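Local coordinates for protein dihydropteroate synthase (Anaplasma phagocytophilum, PDB 6UCZ) that probably catalyses the joining of a dihydropterin pyrophosphate to p-aminobenzoate to make dihydropteroate, a step of folate synthesis, at residues H105-K119 and V129-M143. Numbering follows the deposited sequence.
Sequences HNAHVEVSIDTRNAK and VDYINDQGGLLDPDM. With PMM (pterin-6-yl-methyl-monophosphate), chain C.
D114 and N133 are paired neighbours on parallel strands 110-115 and 131-134, and their side chains run alongside each other, pointing the same way, into the pterin pocket. Asparagine suits its place because its amide both accepts and donates. N133 CB meets S112 OG at 3.2 Å, the serine hydroxyl being small enough to fit there and itself hydrogen-bonded to D71. With N133 CG anti to the backbone N (chi1 174°), the amide reaches the pterin: CG lies 3.5 Å from PMM N2, OD1 accepts from PMM N2 at 2.8 Å in an almost straight bond (176°), and ND2 donates to PMM N1 and D71, passing near the D114 carboxylate without hydrogen-bonding to it. Next to it, D114 OD2 lies 2.9 Å from PMM N8 and forms a salt bridge to R274, while OD1 accepts from Q135 NE2 at 2.8 Å on its syn side, which should help fix the carboxylate's rotation.

At the start of the strands D130 suits its corner because one carboxylate oxygen can serve two donors: OD2 takes H105 NE2 (2.8 Å) on its syn lone pair and V111 N on its anti lone pair. V111 O receives both D130 N and Y131 N. The Y131 hydroxyl donates to E110 OE1 (2.6 Å), and E110 OE2 forms a salt bridge with K153. At the far end, D140 OD2 accepts A118 N from above its carboxylate plane and OD1 caps D142 N, tying the start of helix 118-127 to the turn leading into helix 143-148.

Strand 110-115, helix 118-127 and strand 131-134 make up one beta-alpha-beta unit of a TIM-barrel-type fold: helix 118-127 packs on I113, V129 and I132, helix 97-106 touches V111 and V129, and strands 69-73 and 153-157 flank the two strands.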
loop_
_atom_site.group_PDB
_atom_site.type_symbol
_atom_site.label_atom_id
_atom_site.label_comp_id
_atom_site.label_asym_id
_atom_site.label_seq_id
_atom_site.Cartn_x
_atom_site.Cartn_y
_atom_site.Cartn_z
ATOM N N HIS A 105 6.933 0.803 17.464
ATOM C CA HIS A 105 8.308 1.281 17.575
ATOM C C HIS A 105 9.063 0.545 18.675
ATOM O O HIS A 105 10.254 0.251 18.522
ATOM C CB HIS A 105 8.325 2.790 17.812
ATOM C CG HIS A 105 8.008 3.583 16.585
ATOM N ND1 HIS A 105 7.920 4.959 16.585
ATOM C CD2 HIS A 105 7.742 3.187 15.317
ATOM C CE1 HIS A 105 7.619 5.379 15.368
ATOM N NE2 HIS A 105 7.507 4.324 14.579
ATOM N N ASN A 106 8.377 0.224 19.783
ATOM C CA ASN A 106 8.994 -0.574 20.837
ATOM C C ASN A 106 9.499 -1.901 20.296
ATOM O O ASN A 106 10.507 -2.423 20.778
ATOM C CB ASN A 106 8.005 -0.814 21.983
ATOM C CG ASN A 106 7.971 0.333 22.987
ATOM O OD1 ASN A 106 8.713 1.308 22.864
ATOM N ND2 ASN A 106 7.100 0.217 23.986
ATOM N N ALA A 107 8.835 -2.437 19.275
ATOM C CA ALA A 107 9.209 -3.699 18.654
ATOM C C ALA A 107 10.046 -3.511 17.396
ATOM O O ALA A 107 10.274 -4.487 16.667
ATOM C CB ALA A 107 7.954 -4.506 18.315
ATOM N N HIS A 108 10.496 -2.281 17.122
ATOM C CA HIS A 108 11.283 -1.961 15.930
ATOM C C HIS A 108 10.496 -2.289 14.661
ATOM O O HIS A 108 11.034 -2.807 13.681
ATOM C CB HIS A 108 12.641 -2.668 15.954
ATOM C CG HIS A 108 13.467 -2.326 17.158
ATOM N ND1 HIS A 108 14.122 -3.278 17.909
ATOM C CD2 HIS A 108 13.735 -1.135 17.745
ATOM C CE1 HIS A 108 14.761 -2.689 18.905
ATOM N NE2 HIS A 108 14.542 -1.388 18.828
ATOM N N VAL A 109 9.200 -2.013 14.708
ATOM C CA VAL A 109 8.305 -2.130 13.568
ATOM C C VAL A 109 7.869 -0.724 13.169
ATOM O O VAL A 109 7.622 0.131 14.034
ATOM C CB VAL A 109 7.105 -3.033 13.918
ATOM C CG1 VAL A 109 6.081 -3.041 12.796
ATOM C CG2 VAL A 109 7.589 -4.468 14.238
ATOM N N GLU A 110 7.821 -0.463 11.868
ATOM C CA GLU A 110 7.430 0.865 11.414
ATOM C C GLU A 110 5.915 0.978 11.282
ATOM O O GLU A 110 5.188 -0.014 11.285
ATOM C CB GLU A 110 8.111 1.202 10.091
ATOM C CG GLU A 110 9.626 1.245 10.202
ATOM C CD GLU A 110 10.299 1.451 8.865
ATOM O OE1 GLU A 110 10.240 0.528 8.016
ATOM O OE2 GLU A 110 10.861 2.550 8.659
ATOM N N VAL A 111 5.440 2.218 11.142
ATOM C CA VAL A 111 4.018 2.504 10.993
ATOM C C VAL A 111 3.820 3.353 9.744
ATOM O O VAL A 111 4.567 4.310 9.505
ATOM C CB VAL A 111 3.445 3.220 12.238
ATOM C CG1 VAL A 111 1.936 3.485 12.076
ATOM C CG2 VAL A 111 3.738 2.415 13.506
ATOM N N SER A 112 2.803 3.002 8.960
ATOM C CA SER A 112 2.426 3.690 7.731
ATOM C C SER A 112 1.014 4.240 7.891
ATOM O O SER A 112 0.158 3.589 8.500
ATOM C CB SER A 112 2.487 2.716 6.528
ATOM O OG SER A 112 2.073 3.352 5.337
ATOM N N ILE A 113 0.760 5.437 7.368
ATOM C CA ILE A 113 -0.589 6.000 7.381
ATOM C C ILE A 113 -1.170 5.890 5.979
ATOM O O ILE A 113 -0.641 6.476 5.025
ATOM C CB ILE A 113 -0.611 7.452 7.909
ATOM C CG1 ILE A 113 -2.034 8.034 7.845
ATOM C CG2 ILE A 113 0.366 8.368 7.170
ATOM C CD1 ILE A 113 -3.048 7.276 8.664
ATOM N N ASP A 114 -2.234 5.104 5.841
ATOM C CA ASP A 114 -2.877 4.887 4.546
ATOM C C ASP A 114 -3.966 5.943 4.427
ATOM O O ASP A 114 -5.029 5.823 5.038
ATOM C CB ASP A 114 -3.434 3.469 4.439
ATOM C CG ASP A 114 -4.037 3.165 3.078
ATOM O OD1 ASP A 114 -4.257 4.086 2.252
ATOM O OD2 ASP A 114 -4.280 1.967 2.822
ATOM N N THR A 115 -3.684 7.002 3.671
ATOM C CA THR A 115 -4.633 8.097 3.536
ATOM C C THR A 115 -4.415 8.768 2.192
ATOM O O THR A 115 -3.315 8.738 1.634
ATOM C CB THR A 115 -4.487 9.123 4.668
ATOM O OG1 THR A 115 -5.444 10.170 4.499
ATOM C CG2 THR A 115 -3.092 9.740 4.664
ATOM N N ARG A 116 -5.476 9.372 1.676
ATOM C CA ARG A 116 -5.365 10.269 0.539
ATOM C C ARG A 116 -5.324 11.743 0.945
ATOM O O ARG A 116 -5.155 12.596 0.073
ATOM C CB ARG A 116 -6.524 10.025 -0.431
ATOM C CG ARG A 116 -7.840 10.641 0.008
ATOM C CD ARG A 116 -8.942 10.239 -0.934
ATOM N NE ARG A 116 -9.277 8.833 -0.737
ATOM C CZ ARG A 116 -10.396 8.255 -1.160
ATOM N NH1 ARG A 116 -11.315 8.969 -1.801
ATOM N NH2 ARG A 116 -10.596 6.963 -0.930
ATOM N N ASN A 117 -5.445 12.058 2.239
ATOM C CA ASN A 117 -5.593 13.436 2.730
ATOM C C ASN A 117 -4.299 13.929 3.368
ATOM O O ASN A 117 -3.807 13.322 4.327
ATOM C CB ASN A 117 -6.726 13.532 3.751
ATOM C CG ASN A 117 -8.078 13.192 3.163
ATOM O OD1 ASN A 117 -8.439 13.698 2.110
ATOM N ND2 ASN A 117 -8.833 12.338 3.842
ATOM N N ALA A 118 -3.785 15.062 2.877
ATOM C CA ALA A 118 -2.521 15.587 3.391
ATOM C C ALA A 118 -2.606 15.928 4.879
ATOM O O ALA A 118 -1.647 15.707 5.625
ATOM C CB ALA A 118 -2.095 16.818 2.588
ATOM N N LYS A 119 -3.743 16.463 5.331
ATOM C CA LYS A 119 -3.882 16.815 6.744
ATOM C C LYS A 119 -3.778 15.588 7.635
ATOM O O LYS A 119 -3.147 15.633 8.697
ATOM C CB LYS A 119 -5.215 17.520 6.986
ATOM C CG LYS A 119 -5.414 18.021 8.420
ATOM C CD LYS A 119 -4.224 18.804 8.959
ATOM C CE LYS A 119 -4.268 20.261 8.544
ATOM N NZ LYS A 119 -3.524 21.119 9.514
ATOM N N VAL A 129 4.566 8.507 12.758
ATOM C CA VAL A 129 4.576 7.439 11.755
ATOM C C VAL A 129 5.783 7.602 10.836
ATOM O O VAL A 129 6.403 8.667 10.740
ATOM C CB VAL A 129 3.271 7.341 10.935
ATOM C CG1 VAL A 129 2.072 7.140 11.841
ATOM C CG2 VAL A 129 3.080 8.541 10.001
ATOM N N ASP A 130 6.141 6.499 10.184
ATOM C CA ASP A 130 7.338 6.396 9.362
ATOM C C ASP A 130 7.071 6.528 7.873
ATOM O O ASP A 130 7.978 6.912 7.131
ATOM C CB ASP A 130 8.027 5.052 9.628
ATOM C CG ASP A 130 8.365 4.866 11.094
ATOM O OD1 ASP A 130 9.392 5.421 11.517
ATOM O OD2 ASP A 130 7.591 4.209 11.820
ATOM N N TYR A 131 5.865 6.202 7.421
ATOM C CA TYR A 131 5.521 6.255 6.007
ATOM C C TYR A 131 4.202 6.977 5.827
ATOM O O TYR A 131 3.285 6.809 6.636
ATOM C CB TYR A 131 5.342 4.850 5.366
ATOM C CG TYR A 131 6.504 3.891 5.441
ATOM C CD1 TYR A 131 6.788 3.189 6.604
ATOM C CD2 TYR A 131 7.269 3.632 4.314
ATOM C CE1 TYR A 131 7.851 2.288 6.657
ATOM C CE2 TYR A 131 8.316 2.746 4.349
ATOM C CZ TYR A 131 8.605 2.069 5.516
ATOM O OH TYR A 131 9.658 1.191 5.521
ATOM N N ILE A 132 4.099 7.747 4.746
ATOM C CA ILE A 132 2.806 8.071 4.156
ATOM C C ILE A 132 2.519 7.044 3.069
ATOM O O ILE A 132 3.281 6.917 2.102
ATOM C CB ILE A 132 2.774 9.482 3.557
ATOM C CG1 ILE A 132 3.240 10.546 4.552
ATOM C CG2 ILE A 132 1.354 9.797 3.058
ATOM C CD1 ILE A 132 3.383 11.905 3.904
ATOM N N ASN A 133 1.440 6.298 3.219
ATOM C CA ASN A 133 0.974 5.429 2.142
ATOM C C ASN A 133 -0.091 6.238 1.406
ATOM O O ASN A 133 -1.282 6.144 1.697
ATOM C CB ASN A 133 0.454 4.105 2.684
ATOM C CG ASN A 133 -0.175 3.250 1.613
ATOM O OD1 ASN A 133 0.015 3.486 0.413
ATOM N ND2 ASN A 133 -0.962 2.273 2.037
ATOM N N ASP A 134 0.353 7.063 0.457
ATOM C CA ASP A 134 -0.542 8.005 -0.224
ATOM C C ASP A 134 -1.296 7.247 -1.295
ATOM O O ASP A 134 -0.930 7.262 -2.476
ATOM C CB ASP A 134 0.223 9.178 -0.825
ATOM C CG ASP A 134 -0.692 10.150 -1.578
ATOM O OD1 ASP A 134 -1.931 10.073 -1.423
ATOM O OD2 ASP A 134 -0.163 10.994 -2.330
ATOM N N GLN A 135 -2.410 6.638 -0.881
ATOM C CA GLN A 135 -3.238 5.879 -1.810
ATOM C C GLN A 135 -3.862 6.774 -2.879
ATOM O O GLN A 135 -4.277 6.278 -3.928
ATOM C CB GLN A 135 -4.329 5.179 -1.007
ATOM C CG GLN A 135 -5.207 4.245 -1.781
ATOM C CD GLN A 135 -6.440 3.847 -1.001
ATOM O OE1 GLN A 135 -7.470 3.510 -1.590
ATOM N NE2 GLN A 135 -6.350 3.894 0.336
ATOM N N GLY A 136 -3.870 8.091 -2.664
ATOM C CA GLY A 136 -4.357 8.997 -3.679
ATOM C C GLY A 136 -3.329 9.404 -4.698
ATOM O O GLY A 136 -3.692 10.009 -5.714
ATOM N N GLY A 137 -2.055 9.085 -4.464
ATOM C CA GLY A 137 -1.015 9.453 -5.407
ATOM C C GLY A 137 -0.991 10.946 -5.705
ATOM O O GLY A 137 -1.070 11.354 -6.865
ATOM N N LEU A 138 -0.909 11.763 -4.656
ATOM C CA LEU A 138 -0.913 13.222 -4.764
ATOM C C LEU A 138 -2.241 13.742 -5.313
ATOM O O LEU A 138 -2.293 14.763 -5.996
ATOM C CB LEU A 138 0.256 13.726 -5.617
ATOM C CG LEU A 138 1.621 13.095 -5.344
ATOM C CD1 LEU A 138 2.696 13.826 -6.144
ATOM C CD2 LEU A 138 1.944 13.070 -3.849
ATOM N N LEU A 139 -3.326 13.009 -5.060
ATOM C CA LEU A 139 -4.647 13.553 -5.329
ATOM C C LEU A 139 -4.881 14.802 -4.487
ATOM O O LEU A 139 -5.528 15.753 -4.936
ATOM C CB LEU A 139 -5.713 12.490 -5.064
ATOM C CG LEU A 139 -7.194 12.822 -5.229
ATOM C CD1 LEU A 139 -7.537 13.237 -6.664
ATOM C CD2 LEU A 139 -7.976 11.586 -4.828
ATOM N N ASP A 140 -4.395 14.798 -3.244
ATOM C CA ASP A 140 -4.353 16.024 -2.440
ATOM C C ASP A 140 -3.136 16.843 -2.867
ATOM O O ASP A 140 -2.000 16.378 -2.696
ATOM C CB ASP A 140 -4.272 15.680 -0.959
ATOM C CG ASP A 140 -4.482 16.895 -0.054
ATOM O OD1 ASP A 140 -4.096 18.015 -0.434
ATOM O OD2 ASP A 140 -5.024 16.716 1.058
ATOM N N PRO A 141 -3.319 18.039 -3.433
ATOM C CA PRO A 141 -2.162 18.824 -3.904
ATOM C C PRO A 141 -1.224 19.279 -2.792
ATOM O O PRO A 141 -0.116 19.736 -3.099
ATOM C CB PRO A 141 -2.808 20.027 -4.607
ATOM C CG PRO A 141 -4.230 19.640 -4.830
ATOM C CD PRO A 141 -4.596 18.702 -3.725
ATOM N N ASP A 142 -1.638 19.200 -1.529
ATOM C CA ASP A 142 -0.771 19.529 -0.405
ATOM C C ASP A 142 0.069 18.351 0.053
ATOM O O ASP A 142 0.901 18.517 0.954
ATOM C CB ASP A 142 -1.587 20.042 0.786
ATOM C CG ASP A 142 -2.170 21.412 0.541
ATOM O OD1 ASP A 142 -1.531 22.215 -0.180
ATOM O OD2 ASP A 142 -3.272 21.682 1.063
ATOM N N MET A 143 -0.154 17.159 -0.502
ATOM C CA MET A 143 0.620 16.010 -0.047
ATOM C C MET A 143 2.122 16.207 -0.240
ATOM O O MET A 143 2.875 15.882 0.694
ATOM C CB MET A 143 0.132 14.721 -0.734
ATOM C CG MET A 143 0.645 13.451 -0.054
ATOM S SD MET A 143 0.019 13.235 1.630
ATOM C CE MET A 143 -1.539 12.375 1.399
HETATM N N5 PMM C . -5.064 -1.210 -1.626
HETATM C C6 PMM C . -5.998 -0.781 -0.770
HETATM C C7 PMM C . -5.735 0.247 0.115
HETATM N N8 PMM C . -4.569 0.898 0.187
HETATM N N1 PMM C . -2.432 1.121 -0.581
HETATM C C2 PMM C . -1.466 0.751 -1.412
HETATM N N2 PMM C . -0.287 1.382 -1.384
HETATM N N3 PMM C . -1.613 -0.253 -2.331
HETATM C C4 PMM C . -2.761 -0.989 -2.521
HETATM O O4 PMM C . -2.825 -1.860 -3.387
HETATM C C4A PMM C . -3.865 -0.608 -1.614
HETATM C C8A PMM C . -3.640 0.461 -0.672
HETATM C C9 PMM C . -7.348 -1.446 -0.880
HETATM O O10 PMM C . -7.253 -2.796 -0.383
HETATM P PA PMM C . -7.921 -3.254 1.018
HETATM O O1P PMM C . -7.769 -4.784 1.027
HETATM O O2P PMM C . -9.412 -2.956 0.934
HETATM O O3P PMM C . -7.241 -2.575 2.160
HETATM O O HOH W 1 -3.503 12.217 -2.058
HETATM O O HOH W 2 -6.218 16.846 3.957
#